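CurG, CurH fusion protein (Moorea producens 3L, PDB 4MYY) joins the C-terminal docking domain of CurG to the N-terminal docking domain of CurH, reproducing the interface that probably pairs these successive modules of the curacin A polyketide synthase. Local coordinates at residues N44-T47 against K48-I52. Residues are numbered along the deposited sequence; the frame is centred on the assembly and turned at random.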
# COMPACT_ATOMS: atom_id res chain seq x y z
N ASN B 44 -15.20 26.41 0.37
CA ASN B 44 -15.04 24.99 0.08
C ASN B 44 -13.60 24.66 -0.31
O ASN B 44 -13.00 23.72 0.22
CB ASN B 44 -15.91 24.57 -1.12
CG ASN B 44 -17.39 24.47 -0.80
OD1 ASN B 44 -18.23 24.55 -1.70
ND2 ASN B 44 -17.72 24.29 0.49
N LYS B 45 -13.06 25.44 -1.24
CA LYS B 45 -11.71 25.20 -1.76
C LYS B 45 -10.65 25.41 -0.68
O LYS B 45 -9.70 24.63 -0.54
CB LYS B 45 -11.44 26.07 -2.99
CG LYS B 45 -12.27 25.67 -4.21
CD LYS B 45 -11.83 26.39 -5.47
CE LYS B 45 -12.74 26.08 -6.65
NZ LYS B 45 -14.12 26.59 -6.39
N PHE B 46 -10.86 26.44 0.13
CA PHE B 46 -9.96 26.78 1.24
C PHE B 46 -9.95 25.66 2.29
O PHE B 46 -8.89 25.22 2.75
CB PHE B 46 -10.40 28.12 1.84
CG PHE B 46 -9.94 28.36 3.25
CD1 PHE B 46 -8.63 28.72 3.51
CD2 PHE B 46 -10.83 28.29 4.30
CE1 PHE B 46 -8.20 28.96 4.79
CE2 PHE B 46 -10.42 28.55 5.62
CZ PHE B 46 -9.09 28.88 5.86
N THR B 47 -11.14 25.19 2.66
CA THR B 47 -11.26 24.13 3.65
C THR B 47 -10.53 22.84 3.20
O THR B 47 -9.78 22.24 3.98
CB THR B 47 -12.73 23.84 4.00
OG1 THR B 47 -13.35 25.06 4.46
CG2 THR B 47 -12.81 22.80 5.10
N LYS B 48 -10.73 22.47 1.94
CA LYS B 48 -10.03 21.35 1.32
C LYS B 48 -8.51 21.54 1.40
O LYS B 48 -7.78 20.62 1.78
CB LYS B 48 -10.48 21.17 -0.14
CG LYS B 48 -9.98 19.91 -0.84
CD LYS B 48 -10.16 18.68 0.03
CE LYS B 48 -10.70 17.48 -0.75
NZ LYS B 48 -9.86 17.03 -1.89
N LYS B 49 -8.03 22.73 1.02
CA LYS B 49 -6.59 23.03 1.09
C LYS B 49 -6.04 22.78 2.51
O LYS B 49 -4.98 22.16 2.67
CB LYS B 49 -6.31 24.46 0.63
CG LYS B 49 -4.85 24.90 0.73
CD LYS B 49 -4.70 26.38 0.39
CE LYS B 49 -3.32 26.90 0.74
NZ LYS B 49 -2.30 26.55 -0.29
N GLU B 50 -6.76 23.24 3.53
CA GLU B 50 -6.24 23.18 4.89
C GLU B 50 -6.24 21.75 5.40
O GLU B 50 -5.34 21.34 6.14
CB GLU B 50 -7.02 24.11 5.83
CG GLU B 50 -6.93 25.57 5.42
CD GLU B 50 -5.49 26.10 5.40
OE1 GLU B 50 -4.64 25.58 6.15
OE2 GLU B 50 -5.20 27.02 4.61
N GLN B 51 -7.25 21.00 4.99
CA GLN B 51 -7.31 19.57 5.30
C GLN B 51 -6.12 18.80 4.78
O GLN B 51 -5.51 18.03 5.52
CB GLN B 51 -8.61 18.96 4.81
CG GLN B 51 -9.73 19.32 5.77
CD GLN B 51 -11.08 18.83 5.31
OE1 GLN B 51 -11.40 18.84 4.12
NE2 GLN B 51 -11.90 18.40 6.26
N ILE B 52 -5.75 19.06 3.52
CA ILE B 52 -4.63 18.37 2.87
C ILE B 52 -3.33 18.78 3.53
O ILE B 52 -2.47 17.94 3.80
CB ILE B 52 -4.62 18.62 1.34
CG1 ILE B 52 -5.86 17.98 0.69
CG2 ILE B 52 -3.34 18.10 0.70
CD1 ILE B 52 -6.06 18.34 -0.77
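The first turns of helix 42-61, in the CurH docking-domain part of the engineered fusion, carry an i to i+4 pairing of F46 with E50 on their outer surface. CG of E50 lies over one face of the F46 ring, 4.1 Å from the ring centroid and 27° off the normal, a CH-pi contact. With its CG anti to the backbone N, F46 points its ring outward from the helix, and chi1 of E50 (-62°) leans CG back over that ring. OE2 of E50 lies 3.6 Å from CE1 of F46, with the carboxylate plane turned 52° from the ring. Beneath the pair, E50 N donates to F46 O at 3.0 Å. The same alpha-helical ladder runs from K48 N to N44 O (3.1 Å), from K49 N to K45 O (3.0 Å) and from Q51 N to T47 O (3.0 Å). One residue on, CG of Q51 rests 3.4 Å from T47 O, and the hydroxyl of T47 is hydrogen-bonded back to L43 O. At the start of the helix, S41 OG is hydrogen-bonded to N44 N, and K45 NZ reaches G39 O in the preceding linker. K48 leads away from F46, packs on S2 of the second subunit and has a sulfate as a weak, distant ionic partner. The helix follows the engineered glycine-rich linker that leads from helix 17-32 of the CurG part, and runs on toward helix 64-82.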